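Local coordinates for protein dehydroascorbate reductase (Chlamydomonas reinhardtii, PDB 5XFT) that probably catalyses the reduction of L-dehydroascorbate to L-ascorbate, with glutathione as the electron donor, as a member of the GST superfamily, at residues P61-G66 / D76-H81; G131-L136 / T182-Y187; L162-V167 / E205-G210. One frame throughout, in Å; residues are numbered along the deposited sequence.

How the contacts relate
All three contacts are largely buried, but they serve different parts of the fold. Contact 1 belongs to the thioredoxin-like N-terminal domain and sets a helix against a strand; contacts 2 and 3 cross helices in the C-terminal half, on the other side of the chain's centre. Contact 3 is nearest that centre, at about 11 Å between centres, and contact 2 is the most peripheral. The last two touch where Y187 packs on L162. Polar bonds mark contacts 1 and 2, a weak carboxylate-imidazole bond at a partly exposed margin and an aspartate that accepts amides from the first turn of another helix, whereas between the segments of contact 3 the packing is apolar, with I207 methyls over two ring faces and V167 beside them.

Contact 1: P61-G66 / D76-H81; sequences PVIKEG and DVIVVH
I78 turns its CD1 methyl against the CG2 branch of I63 at 3.9 Å, and I78 CG2 lies almost as near to I63 CG2; the two branched side chains slide past each other in opposite directions. I78 CD1 also comes up against P61, whose CB is 4.3 Å from I78 CD1 and whose carbonyl oxygen borders the same methyl. With chi1 of 73°, I63 keeps CG1 between its backbone N and carbonyl carbon and puts CG2 beside the N, where it meets the helix.

One turn further along helix 75-85, H81 makes the polar part of the contact. Its CG is trans to the backbone N (chi1 165°), and the imidazole reaches the E65 side chain, which comes from the opposite direction on a chain extended beyond CG. H81 NE2 donates to E65 OE2 at 2.9 Å, a weak bond because the N-H points well off the acceptor (128°). OE2 sits at the ring edge near its plane, while the carboxylate as a whole is turned steeply against the ring.

The contact packs the helix on strand 62-64 of the thioredoxin-like sheet, with M72 of strand 72-73 touching both I78 and H81. P61 follows a cis peptide bond, consistent with the cis-proline of GST N-terminal domains, and its ring touches C24. Chemically, aliphatic packing sets the helix beside that proline, and the partly exposed E65-H81 pair adds a poorly aligned bond that would probably gain strength if the imidazole were protonated.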
ATOM      1  N   PRO A  61       8.717   5.789   0.258  1.00  6.26           N
ATOM      2  CA  PRO A  61       8.814   6.431   1.574  1.00  4.24           C
ATOM      3  C   PRO A  61      10.225   6.541   2.111  1.00 13.44           C
ATOM      4  O   PRO A  61      11.095   5.713   1.801  1.00 14.70           O
ATOM      5  CB  PRO A  61       8.029   5.483   2.483  1.00  4.40           C
ATOM      6  CG  PRO A  61       8.069   4.182   1.795  1.00 10.13           C
ATOM      7  CD  PRO A  61       8.021   4.486   0.336  1.00  4.67           C
ATOM      8  N   VAL A  62      10.445   7.560   2.932  1.00 10.79           N
ATOM      9  CA  VAL A  62      11.637   7.642   3.763  1.00  8.48           C
ATOM     10  C   VAL A  62      11.157   7.985   5.163  1.00 11.04           C
ATOM     11  O   VAL A  62      10.173   8.711   5.313  1.00 13.94           O
ATOM     12  CB  VAL A  62      12.643   8.693   3.229  1.00  7.91           C
ATOM     13  CG1 VAL A  62      13.890   8.741   4.089  1.00  4.91           C
ATOM     14  CG2 VAL A  62      13.030   8.398   1.779  1.00  8.12           C
ATOM     15  N   ILE A  63      11.798   7.426   6.189  1.00 10.30           N
ATOM     16  CA  ILE A  63      11.490   7.840   7.550  1.00 12.39           C
ATOM     17  C   ILE A  63      12.732   8.452   8.180  1.00 11.88           C
ATOM     18  O   ILE A  63      13.857   8.294   7.702  1.00 13.48           O
ATOM     19  CB  ILE A  63      10.948   6.707   8.445  1.00 13.11           C
ATOM     20  CG1 ILE A  63      12.054   5.723   8.820  1.00 15.80           C
ATOM     21  CG2 ILE A  63       9.733   6.022   7.826  1.00  5.84           C
ATOM     22  CD1 ILE A  63      11.844   5.140  10.198  1.00 13.96           C
ATOM     23  N   LYS A  64      12.499   9.169   9.275  1.00 10.80           N
ATOM     24  CA  LYS A  64      13.558   9.863  10.001  1.00 13.82           C
ATOM     25  C   LYS A  64      13.076   9.959  11.445  1.00 20.19           C
ATOM     26  O   LYS A  64      12.211  10.783  11.760  1.00 33.73           O
ATOM     27  CB  LYS A  64      13.832  11.233   9.395  1.00 13.63           C
ATOM     28  CG  LYS A  64      15.005  11.982   9.997  1.00 11.46           C
ATOM     29  CD  LYS A  64      16.315  11.353   9.595  1.00 14.58           C
ATOM     30  CE  LYS A  64      17.435  12.379   9.568  1.00 18.89           C
ATOM     31  NZ  LYS A  64      17.691  12.962  10.903  1.00 16.44           N
ATOM     32  N   GLU A  65      13.621   9.107  12.307  1.00 18.52           N
ATOM     33  CA  GLU A  65      13.104   8.988  13.663  1.00 25.01           C
ATOM     34  C   GLU A  65      13.548  10.116  14.580  1.00 18.37           C
ATOM     35  O   GLU A  65      13.076  10.188  15.718  1.00 28.48           O
ATOM     36  CB  GLU A  65      13.514   7.642  14.258  1.00 29.70           C
ATOM     37  CG  GLU A  65      13.195   6.471  13.350  1.00 37.01           C
ATOM     38  CD  GLU A  65      13.295   5.141  14.057  1.00 40.09           C
ATOM     39  OE1 GLU A  65      12.288   4.708  14.655  1.00 45.98           O
ATOM     40  OE2 GLU A  65      14.383   4.533  14.024  1.00 37.52           O
ATOM     41  N   GLY A  66      14.427  10.995  14.122  1.00 16.42           N
ATOM     42  CA  GLY A  66      14.894  12.082  14.945  1.00 16.35           C
ATOM     43  C   GLY A  66      16.166  12.696  14.409  1.00 16.34           C
ATOM     44  O   GLY A  66      16.728  12.250  13.406  1.00 17.70           O
ATOM     45  N   ASP A  76      10.142  -1.910   2.788  1.00 29.23           N
ATOM     46  CA  ASP A  76      10.396  -3.222   3.380  1.00 35.98           C
ATOM     47  C   ASP A  76      11.333  -3.106   4.577  1.00 26.98           C
ATOM     48  O   ASP A  76      11.019  -3.576   5.684  1.00 27.32           O
ATOM     49  CB  ASP A  76      10.977  -4.166   2.324  1.00 48.15           C
ATOM     50  CG  ASP A  76      10.352  -5.549   2.367  1.00 60.68           C
ATOM     51  OD1 ASP A  76      10.197  -6.102   3.476  1.00 63.06           O
ATOM     52  OD2 ASP A  76      10.019  -6.084   1.288  1.00 67.16           O
ATOM     53  N   VAL A  77      12.493  -2.475   4.366  1.00 18.45           N
ATOM     54  CA  VAL A  77      13.419  -2.182   5.458  1.00 18.36           C
ATOM     55  C   VAL A  77      12.698  -1.459   6.585  1.00 23.54           C
ATOM     56  O   VAL A  77      12.878  -1.780   7.769  1.00 30.05           O
ATOM     57  CB  VAL A  77      14.609  -1.354   4.937  1.00 17.31           C
ATOM     58  CG1 VAL A  77      15.571  -1.052   6.071  1.00 17.16           C
ATOM     59  CG2 VAL A  77      15.313  -2.084   3.803  1.00 18.48           C
ATOM     60  N   ILE A  78      11.846  -0.494   6.235  1.00 15.96           N
ATOM     61  CA  ILE A  78      11.161   0.302   7.245  1.00 14.78           C
ATOM     62  C   ILE A  78      10.225  -0.567   8.080  1.00 21.60           C
ATOM     63  O   ILE A  78      10.242  -0.500   9.311  1.00 17.92           O
ATOM     64  CB  ILE A  78      10.410   1.474   6.591  1.00 12.58           C
ATOM     65  CG1 ILE A  78      11.401   2.521   6.090  1.00 18.12           C
ATOM     66  CG2 ILE A  78       9.420   2.084   7.573  1.00 10.08           C
ATOM     67  CD1 ILE A  78      10.801   3.491   5.098  1.00 24.83           C
ATOM     68  N   VAL A  79       9.391  -1.391   7.439  1.00 23.60           N
ATOM     69  CA  VAL A  79       8.412  -2.129   8.238  1.00 27.66           C
ATOM     70  C   VAL A  79       9.089  -3.211   9.069  1.00 25.43           C
ATOM     71  O   VAL A  79       8.608  -3.551  10.160  1.00 22.22           O
ATOM     72  CB  VAL A  79       7.287  -2.720   7.366  1.00 25.26           C
ATOM     73  CG1 VAL A  79       6.499  -1.603   6.681  1.00  5.42           C
ATOM     74  CG2 VAL A  79       7.842  -3.728   6.364  1.00 20.33           C
ATOM     75  N   VAL A  80      10.211  -3.763   8.594  1.00 25.93           N
ATOM     76  CA  VAL A  80      10.901  -4.776   9.391  1.00 29.22           C
ATOM     77  C   VAL A  80      11.620  -4.134  10.574  1.00 26.97           C
ATOM     78  O   VAL A  80      11.562  -4.638  11.703  1.00 25.02           O
ATOM     79  CB  VAL A  80      11.862  -5.587   8.506  1.00 39.10           C
ATOM     80  CG1 VAL A  80      12.700  -6.526   9.356  1.00 46.14           C
ATOM     81  CG2 VAL A  80      11.072  -6.369   7.476  1.00 38.87           C
ATOM     82  N   HIS A  81      12.310  -3.016  10.334  1.00 30.95           N
ATOM     83  CA  HIS A  81      12.864  -2.224  11.430  1.00 28.64           C
ATOM     84  C   HIS A  81      11.776  -1.841  12.426  1.00 23.23           C
ATOM     85  O   HIS A  81      11.981  -1.873  13.646  1.00 21.98           O
ATOM     86  CB  HIS A  81      13.541  -0.975  10.857  1.00 30.10           C
ATOM     87  CG  HIS A  81      13.838   0.080  11.872  1.00 32.83           C
ATOM     88  ND1 HIS A  81      15.090   0.252  12.422  1.00 32.61           N
ATOM     89  CD2 HIS A  81      13.049   1.028  12.432  1.00 31.70           C
ATOM     90  CE1 HIS A  81      15.058   1.255  13.280  1.00 26.74           C
ATOM     91  NE2 HIS A  81      13.830   1.742  13.307  1.00 28.56           N
TER

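Contact 2: G131-L136 / T182-Y187; sequences GMDDYL and TALHKY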
ATOM      1  N   GLY A 131      -5.823 -16.560  -5.258  1.00 46.04           N
ATOM      2  CA  GLY A 131      -5.037 -16.915  -4.090  1.00 43.27           C
ATOM      3  C   GLY A 131      -5.440 -16.143  -2.849  1.00 37.17           C
ATOM      4  O   GLY A 131      -5.751 -16.738  -1.810  1.00 40.34           O
ATOM      5  N   MET A 132      -5.456 -14.809  -2.958  1.00 27.12           N
ATOM      6  CA  MET A 132      -5.843 -13.984  -1.815  1.00 29.12           C
ATOM      7  C   MET A 132      -7.254 -14.316  -1.349  1.00 34.52           C
ATOM      8  O   MET A 132      -7.511 -14.444  -0.144  1.00 38.47           O
ATOM      9  CB  MET A 132      -5.743 -12.502  -2.178  1.00 27.51           C
ATOM     10  CG  MET A 132      -4.349 -12.054  -2.576  1.00 31.45           C
ATOM     11  SD  MET A 132      -4.351 -10.437  -3.367  1.00 26.14           S
ATOM     12  CE  MET A 132      -5.077  -9.422  -2.083  1.00 19.53           C
ATOM     13  N   ASP A 133      -8.178 -14.469  -2.297  1.00 32.01           N
ATOM     14  CA  ASP A 133      -9.576 -14.718  -1.961  1.00 28.61           C
ATOM     15  C   ASP A 133      -9.737 -16.041  -1.216  1.00 30.20           C
ATOM     16  O   ASP A 133     -10.384 -16.104  -0.161  1.00 28.73           O
ATOM     17  CB  ASP A 133     -10.401 -14.692  -3.248  1.00 28.93           C
ATOM     18  CG  ASP A 133     -11.826 -15.125  -3.044  1.00 37.12           C
ATOM     19  OD1 ASP A 133     -12.599 -14.372  -2.416  1.00 40.26           O
ATOM     20  OD2 ASP A 133     -12.169 -16.225  -3.523  1.00 41.35           O
ATOM     21  N   ASP A 134      -9.136 -17.109  -1.748  1.00 30.70           N
ATOM     22  CA  ASP A 134      -9.170 -18.405  -1.079  1.00 32.35           C
ATOM     23  C   ASP A 134      -8.570 -18.316   0.313  1.00 40.63           C
ATOM     24  O   ASP A 134      -9.147 -18.827   1.280  1.00 43.94           O
ATOM     25  CB  ASP A 134      -8.422 -19.451  -1.909  1.00 31.64           C
ATOM     26  CG  ASP A 134      -9.092 -19.730  -3.236  1.00 34.80           C
ATOM     27  OD1 ASP A 134     -10.263 -19.320  -3.402  1.00 35.65           O
ATOM     28  OD2 ASP A 134      -8.454 -20.369  -4.103  1.00 32.46           O
ATOM     29  N   TYR A 135      -7.406 -17.666   0.434  1.00 38.03           N
ATOM     30  CA  TYR A 135      -6.769 -17.557   1.740  1.00 32.44           C
ATOM     31  C   TYR A 135      -7.697 -16.881   2.743  1.00 33.10           C
ATOM     32  O   TYR A 135      -7.932 -17.406   3.838  1.00 35.76           O
ATOM     33  CB  TYR A 135      -5.445 -16.798   1.636  1.00 27.17           C
ATOM     34  CG  TYR A 135      -4.619 -16.906   2.901  1.00 24.62           C
ATOM     35  CD1 TYR A 135      -4.838 -16.048   3.975  1.00 28.31           C
ATOM     36  CD2 TYR A 135      -3.635 -17.875   3.031  1.00 24.49           C
ATOM     37  CE1 TYR A 135      -4.096 -16.151   5.138  1.00 25.06           C
ATOM     38  CE2 TYR A 135      -2.884 -17.980   4.190  1.00 24.07           C
ATOM     39  CZ  TYR A 135      -3.120 -17.116   5.240  1.00 16.43           C
ATOM     40  OH  TYR A 135      -2.380 -17.212   6.397  1.00 13.14           O
ATOM     41  N   LEU A 136      -8.247 -15.721   2.380  1.00 29.02           N
ATOM     42  CA  LEU A 136      -9.139 -15.025   3.300  1.00 32.90           C
ATOM     43  C   LEU A 136     -10.367 -15.865   3.639  1.00 37.17           C
ATOM     44  O   LEU A 136     -10.916 -15.743   4.740  1.00 32.67           O
ATOM     45  CB  LEU A 136      -9.553 -13.676   2.712  1.00 27.51           C
ATOM     46  CG  LEU A 136      -8.450 -12.620   2.620  1.00 32.80           C
ATOM     47  CD1 LEU A 136      -8.987 -11.326   2.017  1.00 38.31           C
ATOM     48  CD2 LEU A 136      -7.843 -12.355   3.987  1.00 34.84           C
ATOM     49  N   THR A 182     -15.912 -13.359  -3.058  1.00 45.14           N
ATOM     50  CA  THR A 182     -16.657 -12.836  -1.918  1.00 47.23           C
ATOM     51  C   THR A 182     -15.727 -12.282  -0.846  1.00 47.90           C
ATOM     52  O   THR A 182     -15.936 -11.177  -0.324  1.00 50.55           O
ATOM     53  CB  THR A 182     -17.534 -13.946  -1.338  1.00 54.62           C
ATOM     54  OG1 THR A 182     -16.777 -15.164  -1.280  1.00 60.60           O
ATOM     55  CG2 THR A 182     -18.763 -14.158  -2.198  1.00 53.35           C
ATOM     56  N   ALA A 183     -14.691 -13.052  -0.506  1.00 47.79           N
ATOM     57  CA  ALA A 183     -13.791 -12.664   0.573  1.00 43.34           C
ATOM     58  C   ALA A 183     -13.007 -11.405   0.228  1.00 36.27           C
ATOM     59  O   ALA A 183     -12.628 -10.645   1.126  1.00 39.23           O
ATOM     60  CB  ALA A 183     -12.842 -13.817   0.898  1.00 46.47           C
ATOM     61  N   LEU A 184     -12.761 -11.159  -1.060  1.00 30.15           N
ATOM     62  CA  LEU A 184     -12.103  -9.917  -1.450  1.00 29.68           C
ATOM     63  C   LEU A 184     -13.032  -8.720  -1.279  1.00 39.30           C
ATOM     64  O   LEU A 184     -12.591  -7.636  -0.872  1.00 44.92           O
ATOM     65  CB  LEU A 184     -11.605 -10.011  -2.890  1.00 25.72           C
ATOM     66  CG  LEU A 184     -10.400 -10.934  -3.074  1.00 32.93           C
ATOM     67  CD1 LEU A 184      -9.773 -10.742  -4.443  1.00 36.79           C
ATOM     68  CD2 LEU A 184      -9.378 -10.699  -1.977  1.00 26.25           C
ATOM     69  N   HIS A 185     -14.324  -8.895  -1.572  1.00 32.05           N
ATOM     70  CA  HIS A 185     -15.254  -7.779  -1.437  1.00 35.55           C
ATOM     71  C   HIS A 185     -15.466  -7.427   0.029  1.00 40.68           C
ATOM     72  O   HIS A 185     -15.423  -6.247   0.409  1.00 44.38           O
ATOM     73  CB  HIS A 185     -16.583  -8.102  -2.123  1.00 35.90           C
ATOM     74  CG  HIS A 185     -16.490  -8.170  -3.613  1.00 39.27           C
ATOM     75  ND1 HIS A 185     -16.575  -7.052  -4.416  1.00 44.08           N
ATOM     76  CD2 HIS A 185     -16.315  -9.220  -4.450  1.00 41.67           C
ATOM     77  CE1 HIS A 185     -16.454  -7.410  -5.680  1.00 44.87           C
ATOM     78  NE2 HIS A 185     -16.295  -8.721  -5.730  1.00 45.26           N
ATOM     79  N   LYS A 186     -15.676  -8.439   0.880  1.00 42.82           N
ATOM     80  CA  LYS A 186     -15.786  -8.126   2.302  1.00 45.48           C
ATOM     81  C   LYS A 186     -14.456  -7.674   2.885  1.00 32.14           C
ATOM     82  O   LYS A 186     -14.453  -6.926   3.865  1.00 30.17           O
ATOM     83  CB  LYS A 186     -16.348  -9.311   3.098  1.00 48.32           C
ATOM     84  CG  LYS A 186     -15.990 -10.676   2.567  1.00 55.94           C
ATOM     85  CD  LYS A 186     -16.768 -11.785   3.271  1.00 64.62           C
ATOM     86  CE  LYS A 186     -18.266 -11.738   2.966  1.00 66.35           C
ATOM     87  NZ  LYS A 186     -19.041 -12.706   3.803  1.00 65.49           N
ATOM     88  N   TYR A 187     -13.332  -8.094   2.299  1.00 22.10           N
ATOM     89  CA  TYR A 187     -12.041  -7.535   2.693  1.00 23.06           C
ATOM     90  C   TYR A 187     -12.010  -6.033   2.443  1.00 32.27           C
ATOM     91  O   TYR A 187     -11.645  -5.250   3.329  1.00 33.03           O
ATOM     92  CB  TYR A 187     -10.918  -8.241   1.936  1.00 25.78           C
ATOM     93  CG  TYR A 187      -9.505  -7.796   2.271  1.00 29.78           C
ATOM     94  CD1 TYR A 187      -8.977  -7.961   3.544  1.00 32.73           C
ATOM     95  CD2 TYR A 187      -8.686  -7.256   1.295  1.00 38.78           C
ATOM     96  CE1 TYR A 187      -7.679  -7.573   3.838  1.00 34.09           C
ATOM     97  CE2 TYR A 187      -7.390  -6.863   1.576  1.00 38.82           C
ATOM     98  CZ  TYR A 187      -6.887  -7.022   2.846  1.00 36.81           C
ATOM     99  OH  TYR A 187      -5.587  -6.627   3.113  1.00 29.30           O
TER
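A chi1 of 172° carries the D133 carboxylate away from its own backbone N and out to the first turn of helix 182-193, while Y187, whose CG is likewise trans to its N, brings its ring base onto L136. D133 OD1 accepts two backbone amides: A183 N lies 3.1 Å from OD1 with a bent N-H approach of 125°, and L184 N lies 3.5 Å from OD1 at 140°. Both bonds are weak, as one oxygen serves two neighbouring N-H groups and is aligned well with neither. The other oxygen, OD2, forms a salt bridge with R137, which also bonds the T182 hydroxyl.

Beside this polar patch the helices meet nearly at right angles, with axes 8.2 Å apart. The small A183 lets the backbones approach closely: its CA is 5.3 Å from that of D133, and its CB packs 3.8 Å from L136 CB. L136 CD1 then rests 3.6 Å from Y187 CG and equally near the tyrosine CB, the two side chains crossing squarely; the Y187 hydroxyl is held by D155. L184 packs along D133, its CG 3.8 Å from D133 CB, and lays CD2 against M132 CB and L136 CD1. With L184 cut back to an alanine, a gap is likely to open beside M132 CB and L136 CD1, and D133 CB would probably lose its cover.

The junction joins helices 118-138 and 182-193 of the all-helical GST C-terminal domain. Placing a carboxylate beside the amides of a helix's first turn would probably stabilise its negative charge, and R137 is likely to do so further, so a buried acid is accommodated within mainly aliphatic packing.

Contact 3: L162-V167 / E205-G210; sequences LYHAVV and EAIIAG
I207 buries the most surface here, and it sends its two branches to two different rings. The CD1 methyl stands over the centre of the Y163 ring, 3.7 Å from the centroid and only 8° off the normal, an almost vertical CH-pi contact. The CG2 methyl lies over a face of the H164 imidazole, shifted toward the rim so that ND1 is its nearest atom, 3.7 Å from CG2. A chi1 of -54° explains the split: CG2 is trans to the backbone N of I207 and CG1, which bears CD1, is trans to its carbonyl carbon.

V167, one turn on from Y163 and H164, packs against the same CD1 methyl. Its CB is 4.0 Å from I207 CD1, with both valine methyls about as close, and the two side chains cross at roughly a right angle. V167 CG1 also meets I208 CD1 at 3.7 Å, extending the apolar seam along the second helix.

The segment axes lie 9.9 Å apart at an angle of 78°, so the short helix 204-212 near the C-terminus lies across helix 153-173 of the GST C-terminal domain, and I207 is the main wedge between them. D201 holds the Y163 hydroxyl, and H164 NE2 makes a weak bond to the carbonyl of D20. Between 162-167 and 205-210 cohesion thus comes from dispersion and CH-pi contact, while the bond from H164 ND1 to W211 NE1, one residue past G210, adds a polar tie between the same helices and is likely to help keep the imidazole face turned to I207.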
ATOM      1  N   LEU A 162      -4.158  -3.654  -3.832  1.00 25.48           N
ATOM      2  CA  LEU A 162      -5.503  -4.031  -4.251  1.00 30.54           C
ATOM      3  C   LEU A 162      -6.372  -2.799  -4.478  1.00 34.36           C
ATOM      4  O   LEU A 162      -7.182  -2.766  -5.415  1.00 39.01           O
ATOM      5  CB  LEU A 162      -6.130  -4.956  -3.208  1.00 30.59           C
ATOM      6  CG  LEU A 162      -7.543  -5.468  -3.475  1.00 25.21           C
ATOM      7  CD1 LEU A 162      -7.556  -6.426  -4.648  1.00 24.11           C
ATOM      8  CD2 LEU A 162      -8.098  -6.132  -2.228  1.00 30.42           C
ATOM      9  N   TYR A 163      -6.221  -1.787  -3.621  1.00 27.09           N
ATOM     10  CA  TYR A 163      -6.927  -0.520  -3.793  1.00 23.86           C
ATOM     11  C   TYR A 163      -6.650   0.071  -5.170  1.00 25.72           C
ATOM     12  O   TYR A 163      -7.576   0.375  -5.940  1.00 31.08           O
ATOM     13  CB  TYR A 163      -6.483   0.441  -2.688  1.00 26.50           C
ATOM     14  CG  TYR A 163      -7.336   1.676  -2.486  1.00 27.79           C
ATOM     15  CD1 TYR A 163      -8.650   1.732  -2.930  1.00 22.69           C
ATOM     16  CD2 TYR A 163      -6.809   2.793  -1.854  1.00 26.75           C
ATOM     17  CE1 TYR A 163      -9.413   2.864  -2.734  1.00 27.04           C
ATOM     18  CE2 TYR A 163      -7.561   3.922  -1.656  1.00 26.70           C
ATOM     19  CZ  TYR A 163      -8.860   3.960  -2.097  1.00 28.79           C
ATOM     20  OH  TYR A 163      -9.603   5.099  -1.893  1.00 29.87           O
ATOM     21  N   HIS A 164      -5.362   0.221  -5.497  1.00 20.41           N
ATOM     22  CA  HIS A 164      -4.977   0.699  -6.819  1.00 23.65           C
ATOM     23  C   HIS A 164      -5.546  -0.187  -7.918  1.00 29.47           C
ATOM     24  O   HIS A 164      -5.998   0.314  -8.955  1.00 26.08           O
ATOM     25  CB  HIS A 164      -3.455   0.762  -6.930  1.00 14.44           C
ATOM     26  CG  HIS A 164      -2.856   1.977  -6.302  1.00 19.96           C
ATOM     27  ND1 HIS A 164      -2.166   2.924  -7.029  1.00 24.70           N
ATOM     28  CD2 HIS A 164      -2.840   2.403  -5.017  1.00 21.65           C
ATOM     29  CE1 HIS A 164      -1.750   3.881  -6.219  1.00 24.92           C
ATOM     30  NE2 HIS A 164      -2.147   3.590  -4.993  1.00 28.68           N
ATOM     31  N   ALA A 165      -5.541  -1.505  -7.708  1.00 30.76           N
ATOM     32  CA  ALA A 165      -5.987  -2.423  -8.753  1.00 27.51           C
ATOM     33  C   ALA A 165      -7.460  -2.209  -9.079  1.00 28.63           C
ATOM     34  O   ALA A 165      -7.824  -1.992 -10.241  1.00 33.63           O
ATOM     35  CB  ALA A 165      -5.724  -3.872  -8.335  1.00 20.99           C
ATOM     36  N   VAL A 166      -8.327  -2.248  -8.064  1.00 26.66           N
ATOM     37  CA  VAL A 166      -9.754  -2.138  -8.350  1.00 32.99           C
ATOM     38  C   VAL A 166     -10.093  -0.745  -8.873  1.00 40.56           C
ATOM     39  O   VAL A 166     -10.809  -0.606  -9.876  1.00 44.33           O
ATOM     40  CB  VAL A 166     -10.603  -2.531  -7.120  1.00 33.36           C
ATOM     41  CG1 VAL A 166     -10.282  -3.954  -6.686  1.00 30.00           C
ATOM     42  CG2 VAL A 166     -10.404  -1.575  -5.958  1.00 40.08           C
ATOM     43  N   VAL A 167      -9.545   0.305  -8.250  1.00 43.30           N
ATOM     44  CA  VAL A 167      -9.897   1.665  -8.658  1.00 35.78           C
ATOM     45  C   VAL A 167      -9.406   1.943 -10.073  1.00 28.18           C
ATOM     46  O   VAL A 167     -10.183   2.308 -10.968  1.00 32.65           O
ATOM     47  CB  VAL A 167      -9.334   2.691  -7.660  1.00 39.23           C
ATOM     48  CG1 VAL A 167      -9.474   4.099  -8.217  1.00 35.58           C
ATOM     49  CG2 VAL A 167     -10.050   2.572  -6.322  1.00 42.49           C
ATOM     50  N   GLU A 205      -9.439   9.584  -6.832  1.00 26.51           N
ATOM     51  CA  GLU A 205      -8.907  10.503  -7.832  1.00 31.16           C
ATOM     52  C   GLU A 205      -7.402  10.611  -7.715  1.00 32.62           C
ATOM     53  O   GLU A 205      -6.712  10.774  -8.722  1.00 32.98           O
ATOM     54  CB  GLU A 205      -9.524  11.898  -7.714  1.00 46.00           C
ATOM     55  CG  GLU A 205     -11.022  11.954  -7.446  1.00 63.36           C
ATOM     56  CD  GLU A 205     -11.390  11.521  -6.033  1.00 80.80           C
ATOM     57  OE1 GLU A 205     -12.110  10.515  -5.909  1.00 89.36           O
ATOM     58  OE2 GLU A 205     -10.966  12.183  -5.059  1.00 86.12           O
ATOM     59  N   ALA A 206      -6.873  10.569  -6.491  1.00 31.25           N
ATOM     60  CA  ALA A 206      -5.424  10.542  -6.338  1.00 26.75           C
ATOM     61  C   ALA A 206      -4.830   9.356  -7.089  1.00 30.20           C
ATOM     62  O   ALA A 206      -3.811   9.493  -7.774  1.00 30.48           O
ATOM     63  CB  ALA A 206      -5.046  10.503  -4.856  1.00 15.35           C
ATOM     64  N   ILE A 207      -5.479   8.190  -6.997  1.00 23.46           N
ATOM     65  CA  ILE A 207      -5.019   7.012  -7.729  1.00 21.52           C
ATOM     66  C   ILE A 207      -5.097   7.252  -9.234  1.00 19.21           C
ATOM     67  O   ILE A 207      -4.142   6.987  -9.980  1.00 20.93           O
ATOM     68  CB  ILE A 207      -5.841   5.776  -7.318  1.00 19.50           C
ATOM     69  CG1 ILE A 207      -5.815   5.599  -5.797  1.00 25.74           C
ATOM     70  CG2 ILE A 207      -5.325   4.534  -8.029  1.00 12.61           C
ATOM     71  CD1 ILE A 207      -6.708   4.463  -5.288  1.00 25.73           C
ATOM     72  N   ILE A 208      -6.247   7.751  -9.701  1.00 25.13           N
ATOM     73  CA  ILE A 208      -6.447   7.981 -11.128  1.00 23.41           C
ATOM     74  C   ILE A 208      -5.412   8.962 -11.656  1.00 21.51           C
ATOM     75  O   ILE A 208      -4.770   8.718 -12.682  1.00 15.58           O
ATOM     76  CB  ILE A 208      -7.881   8.479 -11.401  1.00 28.01           C
ATOM     77  CG1 ILE A 208      -8.925   7.486 -10.883  1.00 22.90           C
ATOM     78  CG2 ILE A 208      -8.082   8.734 -12.881  1.00 31.41           C
ATOM     79  CD1 ILE A 208      -8.612   6.059 -11.218  1.00 30.13           C
ATOM     80  N   ALA A 209      -5.235  10.087 -10.966  1.00 20.81           N
ATOM     81  CA  ALA A 209      -4.260  11.086 -11.384  1.00 27.98           C
ATOM     82  C   ALA A 209      -2.848  10.523 -11.353  1.00 29.49           C
ATOM     83  O   ALA A 209      -2.036  10.818 -12.238  1.00 25.49           O
ATOM     84  CB  ALA A 209      -4.363  12.325 -10.492  1.00 28.10           C
ATOM     85  N   GLY A 210      -2.532   9.719 -10.335  1.00 26.75           N
ATOM     86  CA  GLY A 210      -1.228   9.085 -10.295  1.00 18.31           C
ATOM     87  C   GLY A 210      -0.963   8.249 -11.531  1.00 25.20           C
ATOM     88  O   GLY A 210       0.118   8.316 -12.117  1.00 31.32           O
TER